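Plasmodesmata-located protein 5 (Arabidopsis thaliana, PDB 6GRE) restricts plasmodesmal permeability by regulating callose deposition in response to salicylic acid, and so modulates cell-to-cell trafficking and supports innate immunity in Arabidopsis. Local coordinates at residues S22-N27 and I105-K110; T48-K53 and T57-G62; G87-N92 and G96-E101; S80-Q85 and E101-R106; T42-F47 and S111-Q116. One frame throughout, in Å; residues are numbered along the deposited sequence. Where two conformers were deposited one is given.

Interaction 1. Residues S22-N27 and I105-K110; sequences SGYETN and IRYDNK. With NAG (2-acetamido-2-deoxy-beta-D-glucopyranose), chain C.
Tyr24 meets Asn109 and Asp108 by van der Waals contact. Its CE1 lies 3.4 Å from Asn109 CB, and the two side chains cross at about a right angle. The ring and the Asn109 amide are turned 80° apart. Tyr24 OH reaches the peptide after Asp108 and sits 3.1 Å from Asp108 C. It makes no hydrogen bond there; its polar partner is the carbonyl of Tyr94. The tyrosine leaves the helix with CG anti to the backbone N (chi1 -169°), which carries the ring toward the strand end.

Polar bonds hold the strand end itself. Asp108 OD1 takes the Asn109 N-H at 2.8 Å, from above the carboxylate plane, and is also hydrogen-bonded to Ser95 OG. Asp108 OD2 forms a salt bridge with Lys110 NZ at 2.9 Å, on the syn side, somewhat out of the carboxylate plane.

One bond is covalent. Asn109 ND2 carries C1 of an N-acetylglucosamine. This is an N-glycosylation site in the sequence Asn-Lys-Ser, placed where the first helix of a Gnk2-type DUF26 domain packs on its antiparallel sheet.

Interaction 2. Residues T48-K53 and T57-G62; sequences TVPTGK and TVTVYG
The Tyr61 ring meets Thr48 along its CD2 and CE2 side, and the Thr48 methyl approaches it obliquely. The two side chains run side by side and point the same way. Thr48 CG2 is 3.5 Å from Tyr61 CE2, and Thr48 OG1 is 3.6 Å from Tyr61 CD2. The Thr48 methyl is swung away from the backbone N, and this also sets it 3.6 Å from Thr59 CG2. The Pro50 ring, after a cis peptide bond, brings CD to 3.6 Å from Thr59 OG1, at about a right angle to the threonine. That hydroxyl is hydrogen-bonded to the backbone of Glu55.

Two backbone bonds join the strands. Val49 N gives to Val60 O at 2.9 Å, and Val60 N gives to Val49 O at 2.8 Å. Both are nearly straight, at 167° and 170°. Val49 O also receives a CA-H contact from Thr59.

Val49 and Val60 form the antiparallel hydrogen-bonded pair, and Thr48 and Tyr61 the non-hydrogen-bonded one. Together they close the loop end of the beta hairpin of strands 44-49 and 60-66, at one edge of the DUF26 sheet.

Interaction 3. Residues G87-N92 and G96-E101; sequences GALCSN and GFLQME
Gln99 NE2 gives a nearly straight bond (176°) to Met100 O, at 2.9 Å. The acceptor lies in the plane of the Gln99 amide, and the donor lies in the carbonyl plane. The bond ties the strand end to the turn that follows.

No hydrogen bond crosses between the segments; the contact is van der Waals. Leu89 CD1 meets Leu98 CD1 at 3.6 Å, methyl against methyl, with the two side chains crossing at about a right angle. Leu98 chi1 is near trans (-171°), which directs CD1 to Leu89 of the helix. Both leucines also touch Ala11 of strand 10-13.

Cys90 SG rests against the backbone of Gly96, 3.9 Å from its CA. Gly96 has no side chain, and the sulfur packs directly on its CA. Cys90 SG is bonded to Cys13 SG.

This disulfide links the end of helix 72-90 to the edge strand 10-13 beside strand 96-99. Such a disulfide-braced helix on an antiparallel sheet is characteristic of the DUF26 (Gnk2-homologous) domain.

Interaction 4. Residues S80-Q85 and E101-R106; sequences SSAVAQ and ENCLIR
Ile105 and Ala82 carry the contact between helix 72-90 and strand 103-108, with a smaller share from Val83. It is part of the helix-on-sheet core of the first DUF26 domain, in which two helices lie on an antiparallel sheet. The short axes of the segments run 8.3 Å apart at closest approach, and their directions differ by 44°.

Ile105 points toward the helix. Its CG1 sits between the backbone N and the carbonyl carbon (chi1 60°). From there CD1 extends to the helix backbone and lies 3.6 Å from Ala82 O. The contact is van der Waals. On the helix side, the methyl of Ala82 meets the same branch: Ala82 CB is 3.9 Å from Ile105 CD1, and CG2 of the isoleucine lies a little farther from this methyl. Val83 reaches in from the flank. Its side chain crosses that of Ile105 at about a right angle, with Val83 CG2 4.1 Å from Ile105 CD1.

Phe35 of helix 23-38 and Leu98 of strand 96-99 also touch Ile105. Val83 in turn touches Leu32 and Val36, so the two helices share this part of the core.

Cys103 joins two residues earlier on the strand. It is disulfide-bonded to Cys78 of the same helix, and its SG lies 4.3 Å from Ala82 CB.

Interaction 5. Residues T42-F47 and S111-Q116; sequences TRYANF and SFLGVQ. With NAG (2-acetamido-2-deoxy-beta-D-glucopyranose), chain F; SO4 (sulfate ion), chain L.
Tyr44 and Asn46 are the residues of strand 44-49 that touch Leu113. The segment starts with Thr42 and Arg43. Arg43 holds a sulfate, probably from the crystallisation liquor, with Thr42 OG1 close to its O4. Arg43 N gives to sulfate O4 at 2.8 Å, nearly straight. The guanidinium meets sulfate O1 at its edge, in plane, through NH1 at 2.9 Å. Arg43 NE is taken by Leu70 O.

Tyr44 follows, and its chi1 of 165° brings the end of the side chain near the second segment. Tyr44 OH donates to O7 of the N-acetylglucosamine at 2.7 Å. That oxygen lies in the ring plane, at the edge. The same hydroxyl is 3.9 Å from Leu113 CD2.

Asn46 points to Leu113 and carries the sugar: its ND2 is bonded to C1. The two methyls of Leu113 lie alongside this side chain. Leu113 CD1 lies 3.4 Å from Asn46 OD1, and Leu113 CD2 lies 3.7 Å from Asn46 CB. Leu113 CB also touches the acetyl methyl, with C8 at 4.0 Å.

Leu113 sits in a type II beta turn, Phe112 to Val115, whose Gly114 N is hydrogen-bonded to Asp171 of the second DUF26 repeat. The whole is an N-glycosylation site, in the sequence Asn-Phe-Thr, whose first sugar packs against the connection between the tandem domains.

Overall arrangement
All five contacts involve the first DUF26 domain, and four lie wholly within it. They share its sheet, ordered 10-13, 96-99, 103-108, 60-66, 44-49. Strand 103-108 serves interactions 1 and 4, with centres about 16 Å apart, and helix 72-90 serves interactions 3 and 4, with centres about 8 Å apart. Interactions 1 and 2 have centres about 7 Å apart and touch through Asp108 and Tyr61. Along the chain, interaction 2 closes before interactions 3 and 4 open, and interactions 1 and 5 cross. Interaction 5 reaches the segment leading to the second domain, which repeats the strand order. The two glycosylated asparagines belong to interactions 1 and 5. The contacts thus run from helix-sheet core to domain junction.

Interaction 1. Residues S22-N27 and I105-K110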
# COMPACT_ATOMS: atom_id res chain seq x y z
N SER A 22 10.79 17.04 -19.14
CA SER A 22 9.55 16.90 -19.89
C SER A 22 8.38 17.33 -19.02
O SER A 22 8.49 17.42 -17.79
CB SER A 22 9.35 15.47 -20.33
OG SER A 22 9.21 14.62 -19.20
N GLY A 23 7.24 17.55 -19.66
CA GLY A 23 6.05 17.88 -18.96
C GLY A 23 5.68 16.80 -17.95
O GLY A 23 5.16 17.13 -16.89
N TYR A 24 5.85 15.54 -18.34
CA TYR A 24 5.54 14.42 -17.42
C TYR A 24 6.33 14.59 -16.13
O TYR A 24 5.72 14.53 -15.04
CB TYR A 24 5.81 13.05 -18.05
CG TYR A 24 5.24 11.93 -17.22
CD1 TYR A 24 3.93 11.56 -17.39
CD2 TYR A 24 5.97 11.35 -16.19
CE1 TYR A 24 3.37 10.55 -16.63
CE2 TYR A 24 5.42 10.35 -15.41
CZ TYR A 24 4.12 9.96 -15.63
OH TYR A 24 3.53 8.95 -14.91
N GLU A 25 7.65 14.80 -16.22
CA GLU A 25 8.51 14.96 -15.04
C GLU A 25 7.98 16.12 -14.20
O GLU A 25 7.83 16.01 -12.99
CB GLU A 25 9.97 15.20 -15.40
CG GLU A 25 10.84 15.32 -14.15
CD GLU A 25 12.32 15.52 -14.41
OE1 GLU A 25 12.64 16.15 -15.40
OE2 GLU A 25 13.13 14.99 -13.64
N THR A 26 7.68 17.26 -14.83
CA THR A 26 7.24 18.42 -14.11
C THR A 26 5.89 18.15 -13.44
O THR A 26 5.66 18.51 -12.29
CB THR A 26 7.14 19.64 -15.04
OG1 THR A 26 8.44 19.79 -15.60
CG2 THR A 26 6.68 20.88 -14.32
N ASN A 27 4.97 17.50 -14.16
CA ASN A 27 3.65 17.18 -13.62
C ASN A 27 3.76 16.18 -12.45
O ASN A 27 3.04 16.31 -11.47
CB ASN A 27 2.71 16.72 -14.74
CG ASN A 27 2.30 17.86 -15.65
OD1 ASN A 27 2.32 19.02 -15.25
ND2 ASN A 27 1.86 17.53 -16.85
N ILE A 105 2.72 5.60 -1.80
CA ILE A 105 2.44 6.51 -2.90
C ILE A 105 2.54 5.72 -4.20
O ILE A 105 3.29 4.75 -4.30
CB ILE A 105 3.39 7.72 -2.88
CG1 ILE A 105 4.85 7.33 -2.99
CG2 ILE A 105 3.10 8.59 -1.67
CD1 ILE A 105 5.79 8.51 -3.24
N ARG A 106 1.74 6.12 -5.20
CA ARG A 106 1.70 5.40 -6.44
C ARG A 106 1.34 6.37 -7.56
O ARG A 106 0.40 7.15 -7.40
CB ARG A 106 0.70 4.24 -6.35
CG ARG A 106 0.71 3.27 -7.51
CD ARG A 106 -0.29 2.17 -7.21
NE ARG A 106 -0.30 1.12 -8.21
CZ ARG A 106 -0.70 -0.12 -7.99
NH1 ARG A 106 -1.29 -0.41 -6.85
NH2 ARG A 106 -0.49 -1.06 -8.90
N TYR A 107 2.07 6.27 -8.66
CA TYR A 107 1.79 7.11 -9.82
C TYR A 107 2.06 6.33 -11.10
O TYR A 107 2.82 5.40 -11.13
CB TYR A 107 2.61 8.39 -9.76
CG TYR A 107 4.10 8.22 -9.65
CD1 TYR A 107 4.90 8.04 -10.77
CD2 TYR A 107 4.73 8.29 -8.42
CE1 TYR A 107 6.27 7.90 -10.65
CE2 TYR A 107 6.09 8.16 -8.29
CZ TYR A 107 6.88 8.00 -9.41
OH TYR A 107 8.22 7.91 -9.25
N ASP A 108 1.40 6.76 -12.18
CA ASP A 108 1.50 6.13 -13.45
C ASP A 108 1.03 7.13 -14.50
O ASP A 108 0.45 8.15 -14.16
CB ASP A 108 0.67 4.84 -13.47
CG ASP A 108 1.07 3.85 -14.55
OD1 ASP A 108 2.01 4.13 -15.30
OD2 ASP A 108 0.41 2.79 -14.63
N ASN A 109 1.27 6.77 -15.77
CA ASN A 109 0.93 7.63 -16.92
C ASN A 109 -0.42 7.20 -17.54
O ASN A 109 -0.76 7.60 -18.63
CB ASN A 109 2.07 7.64 -17.95
CG ASN A 109 2.17 6.37 -18.75
OD1 ASN A 109 1.85 5.28 -18.27
ND2 ASN A 109 2.61 6.50 -19.99
N LYS A 110 -1.18 6.39 -16.81
CA LYS A 110 -2.56 6.08 -17.11
C LYS A 110 -3.26 5.86 -15.77
O LYS A 110 -2.61 5.57 -14.77
CB LYS A 110 -2.64 4.83 -17.99
CG LYS A 110 -2.13 3.56 -17.33
CD LYS A 110 -2.15 2.34 -18.22
CE LYS A 110 -1.43 1.16 -17.60
NZ LYS A 110 -0.02 1.49 -17.24
C1 NAG C . 2.77 5.40 -20.91
C2 NAG C . 1.97 5.59 -22.20
C3 NAG C . 2.18 4.43 -23.15
C4 NAG C . 3.67 4.25 -23.39
C5 NAG C . 4.47 4.21 -22.08
C6 NAG C . 5.97 4.33 -22.33
C7 NAG C . -0.10 6.86 -21.95
C8 NAG C . -1.57 6.80 -21.69
N2 NAG C . 0.54 5.70 -21.96
O3 NAG C . 1.50 4.72 -24.37
O4 NAG C . 3.89 3.05 -24.14
O5 NAG C . 4.14 5.30 -21.22
O6 NAG C . 6.25 5.58 -23.00
O7 NAG C . 0.48 7.92 -22.14

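Interaction 2. Residues T48-K53 and T57-G62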
# COMPACT_ATOMS: atom_id res chain seq x y z
N THR A 48 -5.02 13.81 -10.64
CA THR A 48 -4.55 13.84 -12.00
C THR A 48 -3.86 15.19 -12.21
O THR A 48 -4.42 16.18 -11.78
CB THR A 48 -5.70 13.64 -12.99
OG1 THR A 48 -6.46 12.50 -12.57
CG2 THR A 48 -5.23 13.42 -14.42
N VAL A 49 -2.68 15.20 -12.84
CA VAL A 49 -1.98 16.44 -13.22
C VAL A 49 -1.56 16.33 -14.68
O VAL A 49 -0.84 15.42 -15.06
CB VAL A 49 -0.76 16.72 -12.32
CG1 VAL A 49 -0.07 18.02 -12.71
CG2 VAL A 49 -1.14 16.76 -10.84
N PRO A 50 -1.98 17.29 -15.53
CA PRO A 50 -2.80 18.43 -15.15
C PRO A 50 -4.27 18.06 -14.85
O PRO A 50 -4.74 17.01 -15.27
CB PRO A 50 -2.76 19.38 -16.37
CG PRO A 50 -1.77 18.74 -17.32
CD PRO A 50 -1.75 17.26 -16.97
N THR A 51 -4.96 18.93 -14.11
CA THR A 51 -6.41 18.82 -13.88
C THR A 51 -7.16 19.32 -15.12
O THR A 51 -6.87 20.39 -15.62
CB THR A 51 -6.84 19.61 -12.63
OG1 THR A 51 -6.63 21.00 -12.89
CG2 THR A 51 -6.09 19.22 -11.38
N GLY A 52 -8.11 18.52 -15.60
CA GLY A 52 -8.80 18.77 -16.87
C GLY A 52 -8.69 17.57 -17.79
O GLY A 52 -8.46 16.46 -17.33
N LYS A 53 -8.86 17.80 -19.10
CA LYS A 53 -8.81 16.74 -20.11
C LYS A 53 -7.41 16.12 -20.11
O LYS A 53 -6.42 16.85 -20.01
CB LYS A 53 -9.14 17.27 -21.51
CG LYS A 53 -10.62 17.21 -21.90
CD LYS A 53 -11.05 15.85 -22.43
CE LYS A 53 -12.54 15.62 -22.35
NZ LYS A 53 -13.30 16.68 -23.04
N THR A 57 0.80 12.13 -23.35
CA THR A 57 2.16 11.88 -22.88
C THR A 57 2.41 12.42 -21.45
O THR A 57 3.03 11.75 -20.68
CB THR A 57 3.21 12.45 -23.84
OG1 THR A 57 2.89 11.96 -25.16
CG2 THR A 57 4.62 12.08 -23.47
N VAL A 58 1.91 13.62 -21.12
CA VAL A 58 2.41 14.38 -19.97
C VAL A 58 1.53 14.20 -18.73
O VAL A 58 1.88 14.65 -17.64
CB VAL A 58 2.51 15.89 -20.31
CG1 VAL A 58 3.48 16.16 -21.46
CG2 VAL A 58 1.16 16.48 -20.57
N THR A 59 0.34 13.62 -18.90
CA THR A 59 -0.62 13.52 -17.80
C THR A 59 -0.17 12.41 -16.83
O THR A 59 0.15 11.31 -17.26
CB THR A 59 -2.03 13.24 -18.33
OG1 THR A 59 -2.44 14.39 -19.08
CG2 THR A 59 -3.04 13.01 -17.24
N VAL A 60 -0.21 12.74 -15.54
CA VAL A 60 0.19 11.83 -14.44
C VAL A 60 -1.03 11.58 -13.56
O VAL A 60 -1.76 12.47 -13.26
CB VAL A 60 1.31 12.38 -13.55
CG1 VAL A 60 1.98 11.21 -12.79
CG2 VAL A 60 2.32 13.23 -14.29
N TYR A 61 -1.16 10.34 -13.11
CA TYR A 61 -2.23 9.89 -12.24
C TYR A 61 -1.58 9.30 -10.99
O TYR A 61 -0.65 8.53 -11.09
CB TYR A 61 -3.07 8.81 -12.92
CG TYR A 61 -3.67 9.23 -14.25
CD1 TYR A 61 -2.93 9.14 -15.41
CD2 TYR A 61 -4.97 9.70 -14.33
CE1 TYR A 61 -3.46 9.52 -16.63
CE2 TYR A 61 -5.52 10.08 -15.54
CZ TYR A 61 -4.76 9.99 -16.70
OH TYR A 61 -5.29 10.39 -17.89
N GLY A 62 -2.14 9.63 -9.83
CA GLY A 62 -1.55 9.07 -8.64
C GLY A 62 -2.49 9.03 -7.47
O GLY A 62 -3.55 9.68 -7.43

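Interaction 3. Residues G87-N92 and G96-E101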
# COMPACT_ATOMS: atom_id res chain seq x y z
N GLY A 87 11.93 9.28 -5.54
CA GLY A 87 12.76 9.94 -6.54
C GLY A 87 14.09 9.22 -6.70
O GLY A 87 14.51 8.92 -7.79
N ALA A 88 14.73 8.90 -5.58
CA ALA A 88 16.00 8.18 -5.57
C ALA A 88 15.87 6.79 -6.18
O ALA A 88 16.75 6.31 -6.87
CB ALA A 88 16.52 8.10 -4.15
N LEU A 89 14.75 6.11 -5.91
CA LEU A 89 14.60 4.71 -6.25
C LEU A 89 14.10 4.54 -7.69
O LEU A 89 14.57 3.68 -8.42
CB LEU A 89 13.63 4.09 -5.24
CG LEU A 89 14.18 4.00 -3.82
CD1 LEU A 89 13.07 3.70 -2.82
CD2 LEU A 89 15.29 2.97 -3.73
N CYS A 90 13.09 5.33 -8.07
CA CYS A 90 12.42 5.15 -9.35
C CYS A 90 12.92 6.15 -10.41
O CYS A 90 12.62 5.99 -11.58
CB CYS A 90 10.90 5.27 -9.20
SG CYS A 90 10.16 3.85 -8.35
N SER A 91 13.68 7.16 -9.97
CA SER A 91 14.22 8.24 -10.83
C SER A 91 13.22 8.62 -11.94
O SER A 91 12.15 9.22 -11.67
CB SER A 91 15.59 7.87 -11.36
OG SER A 91 15.53 6.75 -12.21
N ASN A 92 13.54 8.28 -13.19
CA ASN A 92 12.77 8.81 -14.30
C ASN A 92 11.75 7.80 -14.86
O ASN A 92 11.30 7.96 -15.98
CB ASN A 92 13.70 9.35 -15.39
CG ASN A 92 14.62 8.31 -15.97
OD1 ASN A 92 14.74 7.21 -15.43
ND2 ASN A 92 15.27 8.63 -17.07
N GLY A 96 5.72 4.59 -10.67
CA GLY A 96 6.43 4.40 -9.43
C GLY A 96 5.43 4.06 -8.33
O GLY A 96 4.35 4.65 -8.26
N PHE A 97 5.81 3.10 -7.50
CA PHE A 97 4.99 2.60 -6.40
C PHE A 97 5.93 2.38 -5.21
O PHE A 97 6.78 1.50 -5.32
CB PHE A 97 4.27 1.32 -6.88
CG PHE A 97 3.28 0.68 -5.93
CD1 PHE A 97 2.89 1.31 -4.76
CD2 PHE A 97 2.70 -0.54 -6.25
CE1 PHE A 97 1.99 0.71 -3.88
CE2 PHE A 97 1.80 -1.13 -5.36
CZ PHE A 97 1.42 -0.49 -4.21
N LEU A 98 5.75 3.15 -4.14
CA LEU A 98 6.57 2.99 -2.96
C LEU A 98 5.66 2.68 -1.77
O LEU A 98 4.75 3.44 -1.47
CB LEU A 98 7.38 4.27 -2.73
CG LEU A 98 8.45 4.19 -1.66
CD1 LEU A 98 9.59 3.30 -2.09
CD2 LEU A 98 8.98 5.58 -1.36
N GLN A 99 5.92 1.53 -1.14
CA GLN A 99 5.19 1.08 0.01
C GLN A 99 6.11 1.19 1.22
O GLN A 99 7.20 0.64 1.21
CB GLN A 99 4.76 -0.37 -0.13
CG GLN A 99 3.97 -0.89 1.07
CD GLN A 99 2.56 -0.38 1.10
OE1 GLN A 99 1.80 -0.62 0.18
NE2 GLN A 99 2.21 0.34 2.16
N MET A 100 5.64 1.91 2.22
CA MET A 100 6.24 1.99 3.56
C MET A 100 5.30 1.30 4.54
O MET A 100 4.19 0.94 4.21
CB MET A 100 6.42 3.46 3.96
CG MET A 100 7.51 4.08 3.14
SD MET A 100 7.66 5.86 3.33
CE MET A 100 8.18 5.99 5.03
N GLU A 101 5.76 1.12 5.77
CA GLU A 101 4.95 0.50 6.78
C GLU A 101 3.62 1.24 6.93
O GLU A 101 2.56 0.61 6.98
CB GLU A 101 5.72 0.47 8.09
CG GLU A 101 5.04 -0.33 9.18
CD GLU A 101 5.04 -1.84 9.07
OE1 GLU A 101 5.61 -2.40 8.09
OE2 GLU A 101 4.48 -2.48 9.98

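Interaction 4. Residues S80-Q85 and E101-R106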
# COMPACT_ATOMS: atom_id res chain seq x y z
N SER A 80 5.64 12.42 3.13
CA SER A 80 6.80 13.24 2.81
C SER A 80 8.04 12.37 2.59
O SER A 80 8.78 12.60 1.63
CB SER A 80 7.06 14.24 3.90
OG SER A 80 6.03 15.21 3.93
N SER A 81 8.24 11.39 3.48
CA SER A 81 9.36 10.49 3.40
C SER A 81 9.26 9.63 2.14
O SER A 81 10.27 9.36 1.46
CB SER A 81 9.47 9.63 4.65
OG SER A 81 10.49 8.66 4.47
N ALA A 82 8.05 9.17 1.82
CA ALA A 82 7.86 8.35 0.64
C ALA A 82 8.27 9.17 -0.60
O ALA A 82 8.93 8.65 -1.47
CB ALA A 82 6.43 7.87 0.54
N VAL A 83 7.79 10.41 -0.66
CA VAL A 83 8.08 11.27 -1.81
C VAL A 83 9.60 11.49 -1.91
O VAL A 83 10.17 11.47 -3.01
CB VAL A 83 7.32 12.60 -1.71
CG1 VAL A 83 7.87 13.63 -2.70
CG2 VAL A 83 5.82 12.41 -1.91
N ALA A 84 10.26 11.67 -0.76
CA ALA A 84 11.71 11.96 -0.71
C ALA A 84 12.53 10.74 -1.16
O ALA A 84 13.67 10.92 -1.58
CB ALA A 84 12.10 12.39 0.68
N GLN A 85 11.96 9.53 -1.04
CA GLN A 85 12.64 8.26 -1.30
C GLN A 85 12.37 7.75 -2.72
O GLN A 85 13.24 7.08 -3.33
CB GLN A 85 12.19 7.17 -0.32
CG GLN A 85 12.64 7.39 1.11
CD GLN A 85 12.31 6.20 1.99
OE1 GLN A 85 13.00 5.19 1.97
NE2 GLN A 85 11.26 6.33 2.79
N GLU A 101 5.76 1.12 5.77
CA GLU A 101 4.95 0.50 6.78
C GLU A 101 3.62 1.24 6.93
O GLU A 101 2.56 0.61 6.98
CB GLU A 101 5.72 0.47 8.09
CG GLU A 101 5.04 -0.33 9.18
CD GLU A 101 5.04 -1.84 9.07
OE1 GLU A 101 5.61 -2.40 8.09
OE2 GLU A 101 4.48 -2.48 9.98
N ASN A 102 3.66 2.58 6.97
CA ASN A 102 2.49 3.35 7.37
C ASN A 102 1.83 4.11 6.20
O ASN A 102 0.83 4.76 6.40
CB ASN A 102 2.86 4.34 8.46
CG ASN A 102 3.10 3.64 9.78
OD1 ASN A 102 2.73 2.48 9.94
ND2 ASN A 102 3.71 4.34 10.72
N CYS A 103 2.36 3.98 4.99
CA CYS A 103 1.75 4.69 3.85
C CYS A 103 2.30 4.14 2.54
O CYS A 103 3.31 3.44 2.52
CB CYS A 103 1.98 6.21 3.88
SG CYS A 103 3.70 6.71 3.71
N LEU A 104 1.61 4.47 1.44
CA LEU A 104 2.12 4.23 0.10
C LEU A 104 1.91 5.48 -0.75
O LEU A 104 1.00 6.26 -0.46
CB LEU A 104 1.44 3.01 -0.54
CG LEU A 104 -0.07 3.12 -0.78
CD1 LEU A 104 -0.40 3.75 -2.15
CD2 LEU A 104 -0.76 1.76 -0.65
N ILE A 105 2.72 5.60 -1.80
CA ILE A 105 2.44 6.51 -2.90
C ILE A 105 2.54 5.72 -4.20
O ILE A 105 3.29 4.75 -4.30
CB ILE A 105 3.39 7.72 -2.88
CG1 ILE A 105 4.85 7.33 -2.99
CG2 ILE A 105 3.10 8.59 -1.67
CD1 ILE A 105 5.79 8.51 -3.24
N ARG A 106 1.74 6.12 -5.20
CA ARG A 106 1.70 5.40 -6.44
C ARG A 106 1.34 6.37 -7.56
O ARG A 106 0.40 7.15 -7.40
CB ARG A 106 0.70 4.24 -6.35
CG ARG A 106 0.71 3.27 -7.51
CD ARG A 106 -0.29 2.17 -7.21
NE ARG A 106 -0.30 1.12 -8.21
CZ ARG A 106 -0.70 -0.12 -7.99
NH1 ARG A 106 -1.29 -0.41 -6.85
NH2 ARG A 106 -0.49 -1.06 -8.90

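Interaction 5. Residues T42-F47 and S111-Q116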
# COMPACT_ATOMS: atom_id res chain seq x y z
N THR A 42 -6.87 14.33 4.62
CA THR A 42 -7.39 12.98 4.37
C THR A 42 -6.24 11.98 4.25
O THR A 42 -5.12 12.32 3.88
CB THR A 42 -8.25 12.96 3.10
OG1 THR A 42 -8.82 11.66 2.96
CG2 THR A 42 -7.47 13.32 1.85
N ARG A 43 -6.55 10.73 4.61
CA ARG A 43 -5.56 9.66 4.56
C ARG A 43 -5.47 9.02 3.18
O ARG A 43 -4.59 8.21 2.96
CB ARG A 43 -5.94 8.56 5.55
CG ARG A 43 -5.87 9.00 7.00
CD ARG A 43 -6.34 7.87 7.90
NE ARG A 43 -6.50 8.31 9.26
CZ ARG A 43 -7.65 8.66 9.81
NH1 ARG A 43 -8.78 8.62 9.13
NH2 ARG A 43 -7.66 9.06 11.07
N TYR A 44 -6.40 9.34 2.28
CA TYR A 44 -6.38 8.80 0.94
C TYR A 44 -6.90 9.87 -0.01
O TYR A 44 -7.92 10.46 0.26
CB TYR A 44 -7.23 7.54 0.81
CG TYR A 44 -7.52 7.17 -0.61
CD1 TYR A 44 -6.58 6.52 -1.40
CD2 TYR A 44 -8.72 7.54 -1.22
CE1 TYR A 44 -6.83 6.22 -2.73
CE2 TYR A 44 -8.97 7.26 -2.54
CZ TYR A 44 -8.03 6.60 -3.31
OH TYR A 44 -8.30 6.33 -4.62
N ALA A 45 -6.22 10.03 -1.15
CA ALA A 45 -6.71 10.88 -2.22
C ALA A 45 -6.11 10.43 -3.55
O ALA A 45 -5.03 9.85 -3.57
CB ALA A 45 -6.39 12.34 -1.95
N ASN A 46 -6.83 10.72 -4.64
CA ASN A 46 -6.37 10.44 -5.99
C ASN A 46 -6.31 11.77 -6.73
O ASN A 46 -7.16 12.62 -6.50
CB ASN A 46 -7.27 9.45 -6.73
CG ASN A 46 -8.51 10.09 -7.32
OD1 ASN A 46 -8.46 10.74 -8.37
ND2 ASN A 46 -9.63 9.92 -6.65
N PHE A 47 -5.32 11.93 -7.59
CA PHE A 47 -5.04 13.18 -8.29
C PHE A 47 -4.69 12.87 -9.74
O PHE A 47 -4.07 11.84 -10.02
CB PHE A 47 -3.83 13.91 -7.70
CG PHE A 47 -3.87 14.19 -6.22
CD1 PHE A 47 -3.64 13.17 -5.30
CD2 PHE A 47 -4.05 15.47 -5.74
CE1 PHE A 47 -3.66 13.42 -3.94
CE2 PHE A 47 -4.06 15.73 -4.38
CZ PHE A 47 -3.86 14.70 -3.48
N SER A 111 -4.57 6.03 -15.76
CA SER A 111 -5.34 5.81 -14.54
C SER A 111 -5.29 4.32 -14.17
O SER A 111 -5.39 3.44 -15.02
CB SER A 111 -6.74 6.28 -14.68
OG SER A 111 -7.45 6.13 -13.46
N PHE A 112 -5.12 4.05 -12.87
CA PHE A 112 -5.25 2.70 -12.32
C PHE A 112 -6.40 2.67 -11.30
O PHE A 112 -6.57 1.66 -10.63
CB PHE A 112 -3.94 2.23 -11.66
CG PHE A 112 -3.34 3.22 -10.69
CD1 PHE A 112 -3.77 3.32 -9.38
CD2 PHE A 112 -2.33 4.08 -11.11
CE1 PHE A 112 -3.23 4.25 -8.51
CE2 PHE A 112 -1.78 5.01 -10.23
CZ PHE A 112 -2.23 5.09 -8.93
N LEU A 113 -7.21 3.74 -11.19
CA LEU A 113 -8.28 3.80 -10.17
C LEU A 113 -9.34 2.75 -10.47
O LEU A 113 -9.88 2.65 -11.60
CB LEU A 113 -8.94 5.17 -10.11
CG LEU A 113 -8.05 6.34 -9.73
CD1 LEU A 113 -8.88 7.61 -9.66
CD2 LEU A 113 -7.32 6.13 -8.41
N GLY A 114 -9.65 1.95 -9.45
CA GLY A 114 -10.67 0.93 -9.55
C GLY A 114 -10.29 -0.26 -10.42
O GLY A 114 -11.14 -1.10 -10.73
N VAL A 115 -9.01 -0.36 -10.79
CA VAL A 115 -8.52 -1.52 -11.51
C VAL A 115 -8.02 -2.54 -10.50
O VAL A 115 -7.05 -2.30 -9.78
CB VAL A 115 -7.42 -1.15 -12.52
CG1 VAL A 115 -6.92 -2.36 -13.28
CG2 VAL A 115 -7.93 -0.07 -13.48
N GLN A 116 -8.68 -3.68 -10.44
CA GLN A 116 -8.27 -4.77 -9.55
C GLN A 116 -6.88 -5.26 -9.96
O GLN A 116 -6.55 -5.34 -11.16
CB GLN A 116 -9.27 -5.94 -9.62
CG GLN A 116 -8.96 -7.11 -8.71
CD GLN A 116 -8.85 -6.73 -7.25
OE1 GLN A 116 -7.83 -6.21 -6.79
NE2 GLN A 116 -9.89 -7.04 -6.51
C1 NAG F . -10.86 10.45 -7.16
C2 NAG F . -12.04 9.64 -6.61
C3 NAG F . -13.38 10.29 -6.97
C4 NAG F . -13.36 11.82 -6.85
C5 NAG F . -12.11 12.43 -7.51
C6 NAG F . -12.03 13.96 -7.42
C7 NAG F . -11.33 7.25 -6.52
C8 NAG F . -11.56 5.91 -7.18
N2 NAG F . -12.01 8.28 -7.10
O3 NAG F . -14.37 9.76 -6.08
O4 NAG F . -14.54 12.36 -7.46
O5 NAG F . -10.97 11.85 -6.88
O6 NAG F . -11.44 14.34 -6.17
O7 NAG F . -10.58 7.37 -5.53
S SO4 L . -9.95 9.04 5.47
O1 SO4 L . -9.77 7.97 6.50
O2 SO4 L . -9.70 8.51 4.10
O3 SO4 L . -11.33 9.56 5.55
O4 SO4 L . -9.01 10.15 5.77